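Local coordinates for putative metal resistance protein (Proteus mirabilis, PDB 6C29), which probably acts as a protein-disulfide reductase, this chain being the periplasmic N-terminal domain of ScsB, a tandem immunoglobulin-fold unit that primes the trimeric disulfide isomerase ScsC, at residues T151-S159 with S170-W178; D221-F229 with Q239-G247. All coordinates share one frame; numbering follows the deposited sequence.

Interaction 1: T151-S159 with S170-W178; sequences TSGLISAVS and SLQREQGDW
Strand 157-159 pairs with strand 170-173 in antiparallel fashion, the axes 4.9 Å apart at closest and 173° between their directions; Ser159 and Ser170 exchange two backbone hydrogen bonds, at the corner the hydrogen bond Ser156 N to Gln172 O (2.8 Å) holds the chains together, and before it Glu174 N to Leu154 O (2.8 Å). On one face Val158 and Leu171 lie side by side, with CD2 of Leu171 pressed against CG1 of Val158 at a tight 3.5 Å. The Gln172 chain runs out extended, CG anti to the backbone N (chi1 -179°), and its OE1 accepts from Ser156 OG at 2.9 Å, the hydroxyl coming from above the amide plane. These strands form the hairpin that edges one sheet of the second immunoglobulin-like domain. At its open end Trp178 turns its six-membered ring back: Ile155 CG2 meets CH2 at the ring edge (3.7 Å), while Leu154 CD2 approaches CZ3 obliquely. The other methyl of Leu154, CD1, sits over one face of the Arg173 guanidinium, 4.0 Å from CZ. That group is held by NE to Gln175 O within its own segment and by salt bridges to Asp233 and Asp234. Water 2 links Leu154 N with Glu174 OE1.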
ATOM      1  N   THR A 151       2.329 -11.756  -7.061  1.00 12.97           N
ATOM      2  CA  THR A 151       2.118 -11.439  -8.473  1.00 15.15           C
ATOM      3  C   THR A 151       1.679 -12.670  -9.258  1.00 14.71           C
ATOM      4  O   THR A 151       1.612 -12.643 -10.475  1.00 15.45           O
ATOM      5  CB  THR A 151       3.398 -10.869  -9.111  1.00 19.91           C
ATOM      6  OG1 THR A 151       4.474 -11.768  -8.848  1.00 21.26           O
ATOM      7  CG2 THR A 151       3.695  -9.482  -8.539  1.00 21.72           C
ATOM      8  N   SER A 152       1.360 -13.742  -8.575  1.00 14.90           N
ATOM      9  CA  SER A 152       0.770 -14.888  -9.254  1.00 19.71           C
ATOM     10  C   SER A 152      -0.328 -15.480  -8.402  1.00 16.86           C
ATOM     11  O   SER A 152      -0.460 -15.159  -7.208  1.00 16.52           O
ATOM     12  CB  SER A 152       1.812 -15.953  -9.590  1.00 28.03           C
ATOM     13  OG  SER A 152       2.373 -16.467  -8.412  1.00 27.39           O
ATOM     14  N   GLY A 153      -1.133 -16.309  -9.049  1.00 16.84           N
ATOM     15  CA  GLY A 153      -2.257 -16.966  -8.434  1.00 16.15           C
ATOM     16  C   GLY A 153      -3.528 -16.120  -8.476  1.00 14.76           C
ATOM     17  O   GLY A 153      -3.549 -14.952  -8.909  1.00 14.23           O
ATOM     18  N   LEU A 154      -4.577 -16.747  -7.981  1.00 15.31           N
ATOM     19  CA  LEU A 154      -5.944 -16.199  -7.888  1.00 15.40           C
ATOM     20  C   LEU A 154      -6.601 -15.940  -9.239  1.00 16.34           C
ATOM     21  O   LEU A 154      -7.733 -16.385  -9.438  1.00 19.84           O
ATOM     22  CB  LEU A 154      -5.999 -14.916  -7.041  1.00 14.05           C
ATOM     23  CG  LEU A 154      -7.445 -14.492  -6.690  1.00 15.98           C
ATOM     24  CD1 LEU A 154      -8.180 -15.604  -5.959  1.00 21.53           C
ATOM     25  CD2 LEU A 154      -7.464 -13.212  -5.912  1.00 16.13           C
ATOM     26  N   ILE A 155      -5.975 -15.179 -10.134  1.00 16.28           N
ATOM     27  CA  ILE A 155      -6.583 -14.927 -11.431  1.00 18.58           C
ATOM     28  C   ILE A 155      -5.796 -15.574 -12.554  1.00 19.90           C
ATOM     29  O   ILE A 155      -4.566 -15.686 -12.489  1.00 20.64           O
ATOM     30  CB  ILE A 155      -6.729 -13.434 -11.714  1.00 23.90           C
ATOM     31  CG1 ILE A 155      -5.373 -12.764 -11.829  1.00 29.76           C
ATOM     32  CG2 ILE A 155      -7.630 -12.766 -10.624  1.00 20.69           C
ATOM     33  CD1 ILE A 155      -5.463 -11.451 -12.425  1.00 35.19           C
ATOM     34  N   SER A 156      -6.522 -16.000 -13.579  1.00 19.31           N
ATOM     35  CA  SER A 156      -5.900 -16.609 -14.754  1.00 19.96           C
ATOM     36  C   SER A 156      -6.019 -15.774 -16.035  1.00 23.19           C
ATOM     37  O   SER A 156      -5.341 -16.064 -17.022  1.00 26.43           O
ATOM     38  CB  SER A 156      -6.503 -17.991 -15.001  1.00 19.84           C
ATOM     39  OG  SER A 156      -7.898 -17.936 -15.063  1.00 24.28           O
ATOM     40  N   ALA A 157      -6.873 -14.758 -16.032  1.00 18.97           N
ATOM     41  CA  ALA A 157      -7.007 -13.857 -17.174  1.00 17.88           C
ATOM     42  C   ALA A 157      -7.598 -12.528 -16.737  1.00 16.37           C
ATOM     43  O   ALA A 157      -8.406 -12.470 -15.808  1.00 17.30           O
ATOM     44  CB  ALA A 157      -7.854 -14.465 -18.264  1.00 21.32           C
ATOM     45  N   VAL A 158      -7.163 -11.478 -17.424  1.00 16.41           N
ATOM     46  CA  VAL A 158      -7.650 -10.127 -17.230  1.00 18.42           C
ATOM     47  C   VAL A 158      -7.877  -9.466 -18.575  1.00 18.56           C
ATOM     48  O   VAL A 158      -7.022  -9.560 -19.482  1.00 18.95           O
ATOM     49  CB  VAL A 158      -6.637  -9.273 -16.429  1.00 22.33           C
ATOM     50  CG1 VAL A 158      -7.151  -7.868 -16.255  1.00 22.82           C
ATOM     51  CG2 VAL A 158      -6.347  -9.915 -15.128  1.00 28.73           C
ATOM     52  N   SER A 159      -9.027  -8.820 -18.725  1.00 18.32           N
ATOM     53  CA  SER A 159      -9.246  -7.945 -19.860  0.55 18.29           C
ATOM     54  C   SER A 159      -9.888  -6.670 -19.360  1.00 16.09           C
ATOM     55  O   SER A 159     -10.475  -6.615 -18.246  1.00 16.59           O
ATOM     56  CB  SER A 159     -10.114  -8.600 -20.936  0.55 20.85           C
ATOM     57  OG  SER A 159     -11.353  -8.994 -20.402  0.55 23.43           O
ATOM     58  N   SER A 170     -12.717  -7.505 -16.669  1.00 16.57           N
ATOM     59  CA  SER A 170     -13.219  -8.860 -16.626  0.54 18.69           C
ATOM     60  C   SER A 170     -12.088  -9.734 -16.134  1.00 16.46           C
ATOM     61  O   SER A 170     -11.018  -9.745 -16.735  1.00 17.45           O
ATOM     62  CB  SER A 170     -13.715  -9.295 -18.004  0.54 21.34           C
ATOM     63  OG  SER A 170     -13.856 -10.697 -18.074  0.54 23.09           O
ATOM     64  N   LEU A 171     -12.314 -10.410 -15.009  1.00 14.23           N
ATOM     65  CA  LEU A 171     -11.286 -11.176 -14.317  1.00 13.94           C
ATOM     66  C   LEU A 171     -11.742 -12.605 -14.144  1.00 15.69           C
ATOM     67  O   LEU A 171     -12.812 -12.864 -13.596  1.00 17.48           O
ATOM     68  CB  LEU A 171     -10.972 -10.562 -12.947  1.00 16.25           C
ATOM     69  CG  LEU A 171     -10.640  -9.073 -12.958  1.00 21.58           C
ATOM     70  CD1 LEU A 171     -10.446  -8.549 -11.555  1.00 24.84           C
ATOM     71  CD2 LEU A 171      -9.376  -8.810 -13.748  1.00 27.11           C
ATOM     72  N   GLN A 172     -10.909 -13.539 -14.569  1.00 15.72           N
ATOM     73  CA  GLN A 172     -11.219 -14.950 -14.442  1.00 15.20           C
ATOM     74  C   GLN A 172     -10.478 -15.555 -13.265  1.00 14.96           C
ATOM     75  O   GLN A 172      -9.260 -15.404 -13.153  1.00 16.67           O
ATOM     76  CB  GLN A 172     -10.849 -15.709 -15.708  1.00 18.08           C
ATOM     77  CG  GLN A 172     -11.185 -17.183 -15.595  1.00 23.21           C
ATOM     78  CD  GLN A 172     -10.785 -17.972 -16.835  1.00 34.73           C
ATOM     79  OE1 GLN A 172      -9.654 -17.866 -17.320  1.00 40.13           O
ATOM     80  NE2 GLN A 172     -11.701 -18.797 -17.327  1.00 41.51           N
ATOM     81  N   ARG A 173     -11.201 -16.225 -12.380  1.00 15.46           N
ATOM     82  CA  ARG A 173     -10.572 -16.898 -11.263  1.00 16.51           C
ATOM     83  C   ARG A 173      -9.834 -18.129 -11.763  1.00 19.45           C
ATOM     84  O   ARG A 173     -10.335 -18.839 -12.610  1.00 22.10           O
ATOM     85  CB  ARG A 173     -11.596 -17.274 -10.215  1.00 19.53           C
ATOM     86  CG  ARG A 173     -10.938 -17.665  -8.894  1.00 28.46           C
ATOM     87  CD  ARG A 173     -11.906 -17.811  -7.742  1.00 37.00           C
ATOM     88  NE  ARG A 173     -11.246 -18.465  -6.607  1.00 42.10           N
ATOM     89  CZ  ARG A 173     -11.287 -18.048  -5.349  1.00 39.57           C
ATOM     90  NH1 ARG A 173     -11.950 -16.959  -5.023  1.00 34.67           N
ATOM     91  NH2 ARG A 173     -10.644 -18.728  -4.409  1.00 42.61           N
ATOM     92  N   GLU A 174      -8.618 -18.362 -11.270  1.00 18.59           N
ATOM     93  CA  GLU A 174      -7.781 -19.467 -11.770  1.00 23.15           C
ATOM     94  C   GLU A 174      -8.406 -20.815 -11.466  1.00 25.01           C
ATOM     95  O   GLU A 174      -8.507 -21.703 -12.322  1.00 26.73           O
ATOM     96  CB  GLU A 174      -6.386 -19.393 -11.145  1.00 28.30           C
ATOM     97  CG  GLU A 174      -5.412 -20.442 -11.705  1.00 38.82           C
ATOM     98  CD  GLU A 174      -4.056 -20.470 -11.010  1.00 51.71           C
ATOM     99  OE1 GLU A 174      -3.677 -19.479 -10.352  1.00 48.43           O
ATOM    100  OE2 GLU A 174      -3.362 -21.502 -11.140  1.00 63.97           O
ATOM    101  N   GLN A 175      -8.804 -20.954 -10.215  1.00 24.38           N
ATOM    102  CA  GLN A 175      -9.419 -22.143  -9.683  1.00 29.85           C
ATOM    103  C   GLN A 175     -10.627 -21.783  -8.815  1.00 28.03           C
ATOM    104  O   GLN A 175     -10.557 -20.879  -7.979  1.00 27.85           O
ATOM    105  CB  GLN A 175      -8.417 -22.932  -8.856  1.00 39.21           C
ATOM    106  CG  GLN A 175      -8.924 -24.298  -8.540  1.00 55.68           C
ATOM    107  CD  GLN A 175      -8.005 -25.068  -7.633  1.00 71.90           C
ATOM    108  OE1 GLN A 175      -6.798 -24.805  -7.559  1.00 77.58           O
ATOM    109  NE2 GLN A 175      -8.578 -26.028  -6.917  1.00 76.29           N
ATOM    110  N   GLY A 176     -11.725 -22.485  -9.023  1.00 27.00           N
ATOM    111  CA  GLY A 176     -12.924 -22.272  -8.239  1.00 28.36           C
ATOM    112  C   GLY A 176     -13.701 -21.027  -8.623  1.00 23.08           C
ATOM    113  O   GLY A 176     -13.516 -20.448  -9.693  1.00 22.98           O
ATOM    114  N   ASP A 177     -14.611 -20.662  -7.735  1.00 18.89           N
ATOM    115  CA  ASP A 177     -15.512 -19.536  -7.918  1.00 17.15           C
ATOM    116  C   ASP A 177     -15.151 -18.368  -7.035  1.00 17.79           C
ATOM    117  O   ASP A 177     -14.548 -18.554  -5.980  1.00 19.10           O
ATOM    118  CB  ASP A 177     -16.944 -19.919  -7.575  1.00 18.74           C
ATOM    119  CG  ASP A 177     -17.574 -20.865  -8.591  1.00 25.71           C
ATOM    120  OD1 ASP A 177     -16.959 -21.098  -9.659  1.00 27.39           O
ATOM    121  OD2 ASP A 177     -18.711 -21.330  -8.314  1.00 26.41           O
ATOM    122  N   TRP A 178     -15.562 -17.170  -7.445  1.00 14.77           N
ATOM    123  CA  TRP A 178     -15.421 -16.002  -6.587  1.00 12.92           C
ATOM    124  C   TRP A 178     -16.378 -16.084  -5.408  1.00 14.22           C
ATOM    125  O   TRP A 178     -17.527 -16.503  -5.585  1.00 16.37           O
ATOM    126  CB  TRP A 178     -15.664 -14.739  -7.389  1.00 11.53           C
ATOM    127  CG  TRP A 178     -14.663 -14.489  -8.451  1.00 11.00           C
ATOM    128  CD1 TRP A 178     -14.828 -14.702  -9.800  1.00 11.80           C
ATOM    129  CD2 TRP A 178     -13.350 -13.963  -8.293  1.00 11.59           C
ATOM    130  NE1 TRP A 178     -13.714 -14.327 -10.475  1.00 12.29           N
ATOM    131  CE2 TRP A 178     -12.780 -13.877  -9.576  1.00 12.71           C
ATOM    132  CE3 TRP A 178     -12.594 -13.556  -7.190  1.00 11.41           C
ATOM    133  CZ2 TRP A 178     -11.496 -13.406  -9.786  1.00 13.46           C
ATOM    134  CZ3 TRP A 178     -11.325 -13.090  -7.395  1.00 12.05           C
ATOM    135  CH2 TRP A 178     -10.776 -13.020  -8.672  1.00 13.02           C
TER
HETATM  136  O   HOH W   1      -7.922 -19.339  -7.731  1.00 26.62           O
HETATM  137  O   HOH W   2      -4.808 -19.485  -7.452  1.00 36.50           O

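Interaction 2: D221-F229 with Q239-G247; sequences DITGKALSF and QVNDTIGQG
Ile244 is more deeply covered by segment 221-229 than any other residue of the contact. CB lies 3.6 Å from Lys225 O, the same oxygen that takes the Ile244 backbone N-H almost head-on, at 2.9 Å and 173°. With CG1 anti to the carbonyl carbon (chi1 -61°), that branch passes over Lys225 O and reaches Leu227 CB at 3.9 Å; CG2 lies toward Ile222 O and Thr223 CA. The tip, CD1, ends on Ile222 CD1, 3.6 Å away. Ile222 and Ile244 belong to two type II turns, Ile222 to Lys225 and Thr243 to Gln246, which are joined by the hydrogen bond from Gly224 N to Ile244 O. Farther along, antiparallel strands 226-229 and 239-243 exchange paired backbone hydrogen bonds at Leu227 with Asp242 and Phe229 with Val240. Val240 CB stands over one face of the Phe229 ring, 3.7 Å from its centroid, a CH-pi contact. On the other side of the sheet Gln239 NE2 donates to Ser228 OG at 3.1 Å; Asp186 also binds that hydroxyl, and Arg47 donates to Gln239 OE1. The hairpin completes a three-stranded sheet beside strand 182-186; Leu227, Phe229 and Ile244 pack on Leu169, Leu171 and Leu167 of strand 166-173, with Tyr193 of strand 191-201 also against Ile244.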
ATOM      1  N   ASP A 221      -9.154  10.174 -22.428  1.00 46.17           N
ATOM      2  CA  ASP A 221      -8.869   8.788 -22.780  1.00 46.91           C
ATOM      3  C   ASP A 221      -7.676   8.270 -21.995  1.00 42.12           C
ATOM      4  O   ASP A 221      -6.581   8.823 -22.078  1.00 42.48           O
ATOM      5  CB  ASP A 221      -8.595   8.652 -24.280  1.00 52.72           C
ATOM      6  CG  ASP A 221      -8.713   7.219 -24.769  1.00 56.96           C
ATOM      7  OD1 ASP A 221      -8.812   6.301 -23.929  1.00 54.57           O
ATOM      8  OD2 ASP A 221      -8.701   7.010 -26.000  1.00 61.30           O
ATOM      9  N   ILE A 222      -7.902   7.225 -21.206  1.00 37.18           N
ATOM     10  CA  ILE A 222      -6.818   6.580 -20.472  1.00 30.78           C
ATOM     11  C   ILE A 222      -6.453   5.211 -21.055  1.00 23.43           C
ATOM     12  O   ILE A 222      -5.677   4.476 -20.451  1.00 20.15           O
ATOM     13  CB  ILE A 222      -7.171   6.402 -18.985  1.00 32.02           C
ATOM     14  CG1 ILE A 222      -8.476   5.612 -18.833  1.00 27.26           C
ATOM     15  CG2 ILE A 222      -7.229   7.764 -18.311  1.00 39.34           C
ATOM     16  CD1 ILE A 222      -8.825   5.230 -17.390  1.00 30.10           C
ATOM     17  N   THR A 223      -6.999   4.871 -22.219  1.00 23.34           N
ATOM     18  CA  THR A 223      -6.621   3.635 -22.897  1.00 22.73           C
ATOM     19  C   THR A 223      -5.112   3.616 -23.087  1.00 22.01           C
ATOM     20  O   THR A 223      -4.539   4.637 -23.466  1.00 24.50           O
ATOM     21  CB  THR A 223      -7.345   3.497 -24.253  1.00 26.04           C
ATOM     22  OG1 THR A 223      -8.761   3.381 -24.019  1.00 27.47           O
ATOM     23  CG2 THR A 223      -6.887   2.273 -24.980  1.00 27.20           C
ATOM     24  N   GLY A 224      -4.466   2.485 -22.800  1.00 20.76           N
ATOM     25  CA  GLY A 224      -3.015   2.388 -22.941  1.00 21.09           C
ATOM     26  C   GLY A 224      -2.233   2.745 -21.685  1.00 20.85           C
ATOM     27  O   GLY A 224      -1.038   2.499 -21.628  1.00 23.62           O
ATOM     28  N   LYS A 225      -2.892   3.370 -20.702  1.00 20.08           N
ATOM     29  CA  LYS A 225      -2.263   3.682 -19.415  1.00 21.21           C
ATOM     30  C   LYS A 225      -2.176   2.432 -18.539  1.00 20.85           C
ATOM     31  O   LYS A 225      -2.820   1.412 -18.814  1.00 18.93           O
ATOM     32  CB  LYS A 225      -3.061   4.763 -18.668  1.00 23.77           C
ATOM     33  CG  LYS A 225      -3.264   6.064 -19.417  1.00 35.09           C
ATOM     34  CD  LYS A 225      -2.046   6.948 -19.582  1.00 50.28           C
ATOM     35  CE  LYS A 225      -2.517   8.264 -20.225  1.00 65.30           C
ATOM     36  NZ  LYS A 225      -1.521   9.364 -20.277  1.00 73.64           N
ATOM     37  N   ALA A 226      -1.404   2.506 -17.455  1.00 16.16           N
ATOM     38  CA  ALA A 226      -1.188   1.343 -16.602  1.00 15.74           C
ATOM     39  C   ALA A 226      -2.462   0.943 -15.883  1.00 16.18           C
ATOM     40  O   ALA A 226      -3.202   1.802 -15.368  1.00 17.29           O
ATOM     41  CB  ALA A 226      -0.085   1.616 -15.601  1.00 15.65           C
ATOM     42  N   LEU A 227      -2.732  -0.358 -15.896  1.00 15.30           N
ATOM     43  CA  LEU A 227      -3.792  -0.964 -15.110  1.00 16.28           C
ATOM     44  C   LEU A 227      -3.117  -1.755 -14.003  1.00 16.42           C
ATOM     45  O   LEU A 227      -2.596  -2.845 -14.203  1.00 17.51           O
ATOM     46  CB  LEU A 227      -4.684  -1.863 -15.968  1.00 15.72           C
ATOM     47  CG  LEU A 227      -5.793  -2.606 -15.212  1.00 16.56           C
ATOM     48  CD1 LEU A 227      -6.749  -1.656 -14.507  1.00 17.72           C
ATOM     49  CD2 LEU A 227      -6.544  -3.491 -16.149  1.00 16.40           C
ATOM     50  N   SER A 228      -3.173  -1.200 -12.812  1.00 13.75           N
ATOM     51  CA  SER A 228      -2.532  -1.776 -11.627  1.00 12.43           C
ATOM     52  C   SER A 228      -3.580  -1.843 -10.547  1.00 11.35           C
ATOM     53  O   SER A 228      -4.288  -0.843 -10.274  1.00 12.91           O
ATOM     54  CB  SER A 228      -1.349  -0.909 -11.177  1.00 15.85           C
ATOM     55  OG  SER A 228      -0.834  -1.318  -9.915  1.00 17.85           O
ATOM     56  N   PHE A 229      -3.719  -3.018  -9.929  1.00 10.93           N
ATOM     57  CA  PHE A 229      -4.685  -3.195  -8.869  1.00 10.43           C
ATOM     58  C   PHE A 229      -4.329  -4.427  -8.062  1.00 10.61           C
ATOM     59  O   PHE A 229      -3.549  -5.269  -8.492  1.00 10.37           O
ATOM     60  CB  PHE A 229      -6.124  -3.265  -9.422  1.00 10.75           C
ATOM     61  CG  PHE A 229      -6.388  -4.406 -10.348  1.00 12.44           C
ATOM     62  CD1 PHE A 229      -6.802  -5.634  -9.881  1.00 12.55           C
ATOM     63  CD2 PHE A 229      -6.284  -4.215 -11.707  1.00 14.55           C
ATOM     64  CE1 PHE A 229      -7.082  -6.673 -10.757  1.00 14.39           C
ATOM     65  CE2 PHE A 229      -6.580  -5.251 -12.598  1.00 13.65           C
ATOM     66  CZ  PHE A 229      -6.977  -6.467 -12.122  1.00 13.68           C
ATOM     67  N   GLN A 239      -1.609  -8.964  -6.827  1.00  9.00           N
ATOM     68  CA  GLN A 239      -1.253  -7.765  -7.558  1.00 10.17           C
ATOM     69  C   GLN A 239      -1.267  -8.046  -9.050  1.00 10.96           C
ATOM     70  O   GLN A 239      -0.614  -8.993  -9.511  1.00 10.96           O
ATOM     71  CB  GLN A 239       0.133  -7.310  -7.104  1.00 10.74           C
ATOM     72  CG  GLN A 239       0.736  -6.232  -7.963  1.00 13.46           C
ATOM     73  CD  GLN A 239       0.038  -4.898  -7.831  1.00 15.74           C
ATOM     74  OE1 GLN A 239      -0.325  -4.471  -6.746  1.00 15.25           O
ATOM     75  NE2 GLN A 239      -0.162  -4.230  -8.959  1.00 16.64           N
ATOM     76  N   VAL A 240      -2.029  -7.246  -9.786  1.00 10.55           N
ATOM     77  CA  VAL A 240      -2.123  -7.333 -11.232  1.00 10.72           C
ATOM     78  C   VAL A 240      -1.504  -6.096 -11.853  1.00 11.52           C
ATOM     79  O   VAL A 240      -1.780  -4.958 -11.436  1.00 12.41           O
ATOM     80  CB  VAL A 240      -3.573  -7.444 -11.658  1.00 11.80           C
ATOM     81  CG1 VAL A 240      -3.668  -7.500 -13.164  1.00 11.79           C
ATOM     82  CG2 VAL A 240      -4.209  -8.666 -11.071  1.00 13.35           C
ATOM     83  N   ASN A 241      -0.652  -6.327 -12.851  1.00 12.57           N
ATOM     84  CA  ASN A 241      -0.065  -5.269 -13.658  1.00 14.54           C
ATOM     85  C   ASN A 241      -0.342  -5.546 -15.119  1.00 14.42           C
ATOM     86  O   ASN A 241       0.094  -6.555 -15.694  1.00 16.11           O
ATOM     87  CB  ASN A 241       1.426  -5.134 -13.417  1.00 16.81           C
ATOM     88  CG  ASN A 241       1.743  -4.592 -12.042  1.00 22.06           C
ATOM     89  OD1 ASN A 241       1.673  -3.384 -11.790  1.00 28.91           O
ATOM     90  ND2 ASN A 241       2.050  -5.482 -11.147  1.00 18.97           N
ATOM     91  N   ASP A 242      -1.166  -4.678 -15.689  1.00 13.82           N
ATOM     92  CA  ASP A 242      -1.632  -4.832 -17.035  1.00 16.61           C
ATOM     93  C   ASP A 242      -1.769  -3.460 -17.674  1.00 15.38           C
ATOM     94  O   ASP A 242      -1.169  -2.502 -17.201  1.00 16.58           O
ATOM     95  CB  ASP A 242      -2.933  -5.601 -17.029  1.00 22.06           C
ATOM     96  CG  ASP A 242      -3.141  -6.417 -18.304  1.00 34.10           C
ATOM     97  OD1 ASP A 242      -2.701  -7.592 -18.351  1.00 41.85           O
ATOM     98  OD2 ASP A 242      -3.741  -5.888 -19.264  1.00 33.29           O
ATOM     99  N   THR A 243      -2.516  -3.387 -18.779  1.00 15.32           N
ATOM    100  CA  THR A 243      -2.686  -2.136 -19.528  1.00 16.12           C
ATOM    101  C   THR A 243      -4.163  -1.911 -19.788  1.00 16.48           C
ATOM    102  O   THR A 243      -4.848  -2.845 -20.140  1.00 16.95           O
ATOM    103  CB  THR A 243      -1.929  -2.199 -20.859  1.00 18.75           C
ATOM    104  OG1 THR A 243      -0.553  -2.469 -20.592  1.00 20.20           O
ATOM    105  CG2 THR A 243      -2.049  -0.902 -21.663  1.00 19.62           C
ATOM    106  N   ILE A 244      -4.643  -0.687 -19.581  1.00 15.64           N
ATOM    107  CA  ILE A 244      -6.050  -0.348 -19.844  1.00 16.18           C
ATOM    108  C   ILE A 244      -6.366  -0.521 -21.294  1.00 19.73           C
ATOM    109  O   ILE A 244      -5.758   0.121 -22.151  1.00 21.45           O
ATOM    110  CB  ILE A 244      -6.363   1.076 -19.412  1.00 16.58           C
ATOM    111  CG1 ILE A 244      -6.121   1.200 -17.912  1.00 17.33           C
ATOM    112  CG2 ILE A 244      -7.797   1.451 -19.733  1.00 19.47           C
ATOM    113  CD1 ILE A 244      -6.390   2.557 -17.295  1.00 21.56           C
ATOM    114  N   GLY A 245      -7.311  -1.406 -21.569  1.00 17.45           N
ATOM    115  CA  GLY A 245      -7.727  -1.625 -22.947  1.00 18.62           C
ATOM    116  C   GLY A 245      -7.240  -2.940 -23.493  1.00 21.83           C
ATOM    117  O   GLY A 245      -7.701  -3.416 -24.525  1.00 23.20           O
ATOM    118  N   GLN A 246      -6.280  -3.533 -22.806  1.00 21.81           N
ATOM    119  CA  GLN A 246      -5.764  -4.822 -23.221  1.00 22.92           C
ATOM    120  C   GLN A 246      -6.831  -5.904 -23.082  1.00 24.83           C
ATOM    121  O   GLN A 246      -7.380  -6.125 -21.993  1.00 24.09           O
ATOM    122  CB  GLN A 246      -4.536  -5.185 -22.406  1.00 24.53           C
ATOM    123  CG  GLN A 246      -3.878  -6.477 -22.821  1.00 31.11           C
ATOM    124  CD  GLN A 246      -2.908  -6.301 -23.945  1.00 45.13           C
ATOM    125  OE1 GLN A 246      -3.021  -6.967 -24.974  1.00 51.35           O
ATOM    126  NE2 GLN A 246      -1.931  -5.417 -23.756  1.00 48.92           N
ATOM    127  N   GLY A 247      -7.099  -6.596 -24.187  1.00 28.46           N
ATOM    128  CA  GLY A 247      -8.133  -7.616 -24.238  1.00 32.95           C
ATOM    129  C   GLY A 247      -9.443  -7.086 -24.784  1.00 38.23           C
ATOM    130  O   GLY A 247     -10.053  -6.175 -24.205  1.00 35.60           O
TER

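Coming from the N terminus, the chain passes through the first domain and helix 137-145 before interaction 1 closes the hairpin of strands 155-163 and 166-173. Strands 182-186, 191-201 and 204-213 follow, and only then does interaction 2 close the hairpin of 226-233 and 236-243, so the two loops stand in series, neither enclosing the other. Their centres are about 16 Å apart. In space they belong to the two facing sheets of one sandwich: Ile155 CD1 packs on Val240 CG2 (3.3 Å), and Leu171 CD2 on Phe229 CZ (3.7 Å). Beyond the second hairpin, the tail comes back to the first, where Gln246 and Gly247 lie against Ser159.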